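Local coordinates for D-3-phosphoglycerate dehydrogenase oxidoreductase protein (Ralstonia solanacearum, PDB 3GG9), which probably oxidises D-3-phosphoglycerate using NAD, as a D-isomer-specific 2-hydroxyacid dehydrogenase, at residues 87-91 and 92-96; 124-127 and 128-132; 318-321 and 322-326. All blocks are in the same frame, centred on the assembly; numbering follows the deposited sequence.

Contact 1 of 3, residues 87-91 and 92-96; sequences GHIDL and EACTD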
# COMPACT_ATOMS: atom_id res chain seq x y z
N GLY A 87 2.66 -30.84 -8.70
CA GLY A 87 1.73 -30.58 -7.59
C GLY A 87 2.46 -30.88 -6.30
O GLY A 87 3.35 -31.73 -6.27
N HIS A 88 2.10 -30.20 -5.21
CA HIS A 88 2.86 -30.38 -3.97
C HIS A 88 2.47 -31.65 -3.20
O HIS A 88 3.11 -32.01 -2.22
CB HIS A 88 2.81 -29.13 -3.10
CG HIS A 88 1.56 -28.99 -2.31
ND1 HIS A 88 1.51 -29.22 -0.95
CD2 HIS A 88 0.30 -28.66 -2.68
CE1 HIS A 88 0.28 -29.03 -0.52
NE2 HIS A 88 -0.48 -28.70 -1.55
N ILE A 89 1.41 -32.34 -3.64
CA ILE A 89 1.06 -33.64 -3.05
C ILE A 89 1.06 -34.76 -4.11
O ILE A 89 0.35 -34.68 -5.11
CB ILE A 89 -0.30 -33.63 -2.29
CG1 ILE A 89 -0.35 -32.52 -1.23
CG2 ILE A 89 -0.54 -34.99 -1.60
CD1 ILE A 89 -1.74 -32.28 -0.69
N ASP A 90 1.87 -35.79 -3.87
CA ASP A 90 1.88 -36.99 -4.73
C ASP A 90 0.61 -37.82 -4.44
O ASP A 90 0.59 -38.63 -3.50
CB ASP A 90 3.16 -37.80 -4.48
CG ASP A 90 3.38 -38.91 -5.52
OD1 ASP A 90 2.44 -39.33 -6.23
OD2 ASP A 90 4.53 -39.38 -5.61
N LEU A 91 -0.43 -37.59 -5.24
CA LEU A 91 -1.75 -38.16 -4.98
C LEU A 91 -1.78 -39.67 -5.19
O LEU A 91 -2.48 -40.39 -4.47
CB LEU A 91 -2.81 -37.49 -5.87
CG LEU A 91 -3.02 -36.00 -5.60
CD1 LEU A 91 -4.13 -35.44 -6.48
CD2 LEU A 91 -3.34 -35.77 -4.12
N GLU A 92 -1.03 -40.13 -6.19
CA GLU A 92 -0.91 -41.57 -6.49
C GLU A 92 -0.22 -42.31 -5.35
O GLU A 92 -0.66 -43.40 -4.98
CB GLU A 92 -0.18 -41.79 -7.82
CG GLU A 92 -1.10 -41.83 -9.05
CD GLU A 92 -2.05 -40.64 -9.13
OE1 GLU A 92 -1.57 -39.48 -9.11
OE2 GLU A 92 -3.27 -40.86 -9.22
N ALA A 93 0.84 -41.72 -4.79
CA ALA A 93 1.51 -42.30 -3.62
C ALA A 93 0.59 -42.34 -2.39
O ALA A 93 0.64 -43.30 -1.62
CB ALA A 93 2.79 -41.58 -3.30
N CYS A 94 -0.24 -41.30 -2.24
CA CYS A 94 -1.25 -41.24 -1.18
C CYS A 94 -2.28 -42.35 -1.35
O CYS A 94 -2.59 -43.06 -0.41
CB CYS A 94 -1.96 -39.87 -1.15
SG CYS A 94 -0.95 -38.53 -0.48
N THR A 95 -2.78 -42.48 -2.58
CA THR A 95 -3.74 -43.52 -2.94
C THR A 95 -3.18 -44.93 -2.68
O THR A 95 -3.90 -45.79 -2.19
CB THR A 95 -4.20 -43.35 -4.41
OG1 THR A 95 -4.78 -42.05 -4.58
CG2 THR A 95 -5.22 -44.40 -4.78
N ASP A 96 -1.88 -45.12 -2.96
CA ASP A 96 -1.16 -46.37 -2.67
C ASP A 96 -1.13 -46.74 -1.19
O ASP A 96 -1.24 -47.92 -0.83
CB ASP A 96 0.29 -46.30 -3.19
CG ASP A 96 0.39 -46.44 -4.70
OD1 ASP A 96 -0.63 -46.79 -5.35
OD2 ASP A 96 1.48 -46.18 -5.25
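D90 caps the first turn of helix 91-97 by accepting from the backbone of A93, a local N-cap contact where the loop after strand 74-77 turns into the helix. The capping bond runs from A93 N to D90 OD1 over 3.2 Å and is fairly straight at 163°. Its donor stands well above the carboxylate plane rather than within it. D90 CG lies anti to the backbone N (chi1 -168°), which swings the carboxylate over the start of the helix. There it also packs on the A93 methyl, with D90 CG 3.5 Å from A93 CB. The backbone of the cap residue is used too, since C94 N donates to D90 O at 3.1 Å. One residue on, L91 O takes two bonds from T95: its N at 2.8 Å and its hydroxyl OG1, also at 2.8 Å, reach the oxygen from opposite faces of the carbonyl plane. T95 OG1 lies beside its own backbone N (chi1 -58°), which puts it within bonding reach of L91 O; it bonds N333 as well. An apolar touch joins I89 CG2 to C94 SG at 3.7 Å. I89 and C94 both pack on V101 of strand 100-102, and C94 reaches I75 of strand 74-77; D90 and A93 meet R63 of helix 63-66, and A93 and C94 also touch L66 of that helix.

Contact 2 of 3, residues 124-127 and 128-132; sequences RRIP and QYVAS
The Y129 ring meets the carbonyl oxygen of R124 at its edge, in the ring plane, with R124 O 3.5 Å from Y129 CD2. R125 O lies obliquely to the same ring, and R125 CB sits 3.9 Å from Y129 CD2. The second flat group, the amide of Q128, folds back over the start of the helix: a bend at chi2 (93°) returns Q128 OE1 to the preceding turn, 3.2 Å from R125 C and 3.5 Å from P127 CD. The Q128 side chain runs alongside the P127 ring. The amide's other end, NE2, is bonded to E293 O. R125 carries the turn between two helices. Its positive phi (55°) and two bonds back into the last turn make a Schellman motif ending helix 109-123, and the same residue is the N-cap position of helix 126-134. R125 O accepts from Y129 N at 3.0 Å, and the next bond, V130 N to I126 O, follows at 2.9 Å. I126 CG2 and V130 CG2 meet at 3.9 Å, the two branched side chains meeting at a slant. The polar ends find partners beyond the turn. The R125 guanidinium bonds A122 O and F152 O and makes a cation-pi contact with F152, whereas R124 and the Y129 hydroxyl bond A110 and Q12, respectively, of the second subunit, on which I126 and V130 also pack.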
# COMPACT_ATOMS: atom_id res chain seq x y z
N ARG A 124 4.06 4.41 -4.81
CA ARG A 124 4.26 5.56 -3.93
C ARG A 124 5.50 5.44 -3.08
O ARG A 124 5.73 6.29 -2.19
CB ARG A 124 3.03 5.85 -3.05
CG ARG A 124 1.80 6.41 -3.84
CD ARG A 124 2.16 7.63 -4.75
NE ARG A 124 2.22 8.90 -4.01
CZ ARG A 124 1.23 9.79 -3.92
NH1 ARG A 124 0.06 9.56 -4.52
NH2 ARG A 124 1.43 10.90 -3.22
N ARG A 125 6.26 4.39 -3.33
CA ARG A 125 7.56 4.12 -2.64
C ARG A 125 7.43 4.09 -1.13
O ARG A 125 8.31 4.51 -0.39
CB ARG A 125 8.65 5.09 -3.11
CG ARG A 125 9.04 4.91 -4.58
CD ARG A 125 8.15 5.70 -5.55
NE ARG A 125 8.70 5.75 -6.91
CZ ARG A 125 8.43 4.87 -7.89
NH1 ARG A 125 8.97 5.05 -9.08
NH2 ARG A 125 7.61 3.84 -7.70
N ILE A 126 6.29 3.57 -0.67
CA ILE A 126 5.99 3.54 0.74
C ILE A 126 7.03 2.82 1.64
O ILE A 126 7.47 3.44 2.59
CB ILE A 126 4.55 3.11 1.00
CG1 ILE A 126 3.63 4.13 0.36
CG2 ILE A 126 4.31 2.92 2.51
CD1 ILE A 126 2.18 3.88 0.63
N PRO A 127 7.42 1.55 1.33
CA PRO A 127 8.44 0.92 2.19
C PRO A 127 9.73 1.75 2.28
O PRO A 127 10.26 1.93 3.39
CB PRO A 127 8.70 -0.42 1.49
CG PRO A 127 7.45 -0.71 0.77
CD PRO A 127 7.00 0.62 0.26
N GLN A 128 10.19 2.26 1.15
CA GLN A 128 11.41 3.07 1.08
C GLN A 128 11.34 4.37 1.90
O GLN A 128 12.25 4.70 2.64
CB GLN A 128 11.81 3.37 -0.37
CG GLN A 128 12.07 2.12 -1.24
CD GLN A 128 10.84 1.66 -2.01
OE1 GLN A 128 9.69 1.89 -1.60
NE2 GLN A 128 11.07 1.02 -3.15
N TYR A 129 10.24 5.11 1.76
CA TYR A 129 10.08 6.35 2.49
C TYR A 129 9.93 6.09 3.99
O TYR A 129 10.46 6.85 4.80
CB TYR A 129 8.84 7.10 2.01
CG TYR A 129 9.00 8.07 0.85
CD1 TYR A 129 9.75 9.25 0.98
CD2 TYR A 129 8.31 7.85 -0.34
CE1 TYR A 129 9.85 10.17 -0.10
CE2 TYR A 129 8.40 8.75 -1.40
CZ TYR A 129 9.16 9.90 -1.28
OH TYR A 129 9.19 10.76 -2.36
N VAL A 130 9.18 5.04 4.34
CA VAL A 130 8.91 4.71 5.75
C VAL A 130 10.21 4.33 6.48
O VAL A 130 10.48 4.81 7.58
CB VAL A 130 7.89 3.56 5.88
CG1 VAL A 130 7.93 2.93 7.27
CG2 VAL A 130 6.49 4.06 5.56
N ALA A 131 11.01 3.48 5.83
CA ALA A 131 12.27 2.99 6.40
C ALA A 131 13.31 4.10 6.57
O ALA A 131 14.06 4.13 7.55
CB ALA A 131 12.84 1.88 5.54
N SER A 132 13.38 4.99 5.58
CA SER A 132 14.25 6.17 5.64
C SER A 132 13.90 7.08 6.80
O SER A 132 14.79 7.59 7.47
CB SER A 132 14.12 6.99 4.38
OG SER A 132 14.80 6.36 3.32

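Contact 3 of 3, residues 318-321 and 322-326; sequences QNIL and DILQG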
# COMPACT_ATOMS: atom_id res chain seq x y z
N GLN A 318 -13.46 -28.80 9.13
CA GLN A 318 -14.76 -29.44 8.89
C GLN A 318 -14.62 -30.66 7.97
O GLN A 318 -15.31 -31.66 8.16
CB GLN A 318 -15.78 -28.45 8.34
CG GLN A 318 -17.25 -28.91 8.41
CD GLN A 318 -17.68 -29.33 9.82
OE1 GLN A 318 -17.50 -28.59 10.79
NE2 GLN A 318 -18.28 -30.53 9.93
N ASN A 319 -13.69 -30.60 7.01
CA ASN A 319 -13.44 -31.75 6.13
C ASN A 319 -13.01 -33.00 6.91
O ASN A 319 -13.49 -34.11 6.64
CB ASN A 319 -12.45 -31.41 5.01
CG ASN A 319 -13.08 -30.61 3.87
OD1 ASN A 319 -14.30 -30.49 3.76
ND2 ASN A 319 -12.23 -30.08 3.00
N ILE A 320 -12.11 -32.82 7.88
CA ILE A 320 -11.69 -33.92 8.75
C ILE A 320 -12.90 -34.47 9.52
O ILE A 320 -13.12 -35.68 9.54
CB ILE A 320 -10.57 -33.50 9.72
CG1 ILE A 320 -9.28 -33.20 8.94
CG2 ILE A 320 -10.31 -34.60 10.75
CD1 ILE A 320 -8.21 -32.49 9.77
N LEU A 321 -13.69 -33.58 10.12
CA LEU A 321 -14.90 -33.99 10.84
C LEU A 321 -15.91 -34.73 9.97
O LEU A 321 -16.51 -35.71 10.42
CB LEU A 321 -15.59 -32.80 11.53
CG LEU A 321 -14.78 -31.88 12.44
CD1 LEU A 321 -15.70 -30.90 13.15
CD2 LEU A 321 -13.91 -32.64 13.46
N ASP A 322 -16.10 -34.27 8.74
CA ASP A 322 -17.05 -34.88 7.80
C ASP A 322 -16.59 -36.27 7.38
O ASP A 322 -17.42 -37.16 7.23
CB ASP A 322 -17.24 -34.04 6.53
CG ASP A 322 -18.00 -32.75 6.76
OD1 ASP A 322 -18.75 -32.60 7.76
OD2 ASP A 322 -17.84 -31.86 5.90
N ILE A 323 -15.28 -36.46 7.19
CA ILE A 323 -14.74 -37.76 6.80
C ILE A 323 -14.92 -38.80 7.91
O ILE A 323 -15.31 -39.94 7.64
CB ILE A 323 -13.27 -37.66 6.29
CG1 ILE A 323 -13.24 -37.79 4.78
CG2 ILE A 323 -12.36 -38.74 6.84
CD1 ILE A 323 -13.65 -36.57 4.07
N LEU A 324 -14.70 -38.38 9.15
CA LEU A 324 -14.87 -39.26 10.31
C LEU A 324 -16.33 -39.68 10.52
O LEU A 324 -16.59 -40.63 11.26
CB LEU A 324 -14.30 -38.61 11.57
CG LEU A 324 -12.80 -38.33 11.60
CD1 LEU A 324 -12.44 -37.47 12.79
CD2 LEU A 324 -11.98 -39.62 11.60
N GLN A 325 -17.26 -39.00 9.87
CA GLN A 325 -18.67 -39.37 9.92
C GLN A 325 -19.13 -40.06 8.64
O GLN A 325 -20.32 -40.29 8.45
CB GLN A 325 -19.55 -38.14 10.17
CG GLN A 325 -19.33 -37.44 11.51
CD GLN A 325 -20.07 -38.09 12.68
OE1 GLN A 325 -20.92 -38.97 12.49
NE2 GLN A 325 -19.76 -37.64 13.89
N GLY A 326 -18.19 -40.39 7.75
CA GLY A 326 -18.53 -41.09 6.52
C GLY A 326 -18.95 -40.23 5.33
O GLY A 326 -19.27 -40.76 4.27
O HOH W 1 -16.58 -32.42 3.72
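Q318 reaches forward one helical turn to D322. From CB the chain leads to a CG that is anti to the backbone N (chi1 -164°) and passes the carboxylate, with Q318 CG 3.9 Å from D322 OD2. A bend at chi2 (54°) then brings Q318 CD within 4.0 Å of D322 OD1 and sends the amide nitrogen to the same oxygen. The bond from Q318 NE2 to D322 OD1 is 3.0 Å long and nearly straight, at 168°. OD1 lies in the amide plane of Q318, whereas NE2 stands above the carboxylate plane; the planes are tilted against each other. The same pair is joined along the backbone, D322 N to Q318 O at 2.8 Å. A water lies 2.6 Å from D322 OD2 and 3.0 Å from N319 OD1, placed between the two side chains. On another side of the helix I320 CG2 and L324 CD1 lie alongside at 4.1 Å. N319 and I323 pack on L102 of strand 100-102. Q325 N to L321 O is a weak bond of 3.4 Å. G326 N bonds I323 O, while N327 N bonds D322 O, and helix 306-324 thus ends in a Schellman motif with G326, at positive phi, as its C-prime residue.

How the contacts relate
All three contacts are local and hold a helix end: contact 1 a start, contact 3 a finish, contact 2 both, at the turn between two helices. Contacts 1 and 3, centres about 20 Å apart, pack on the same five-stranded sheet, sharing strands 74-77 and 100-102. Both are partly buried and rely on hydrogen bonds to an aspartate side chain, from a backbone amide in one and an amide side chain in the other. Contact 2, its centre about 44 Å from that of contact 1 and 47 Å from that of contact 3, is the buried one: it packs on the seven-stranded sheet and, unlike the others, touches the second subunit, where R124 and Y129 find partners.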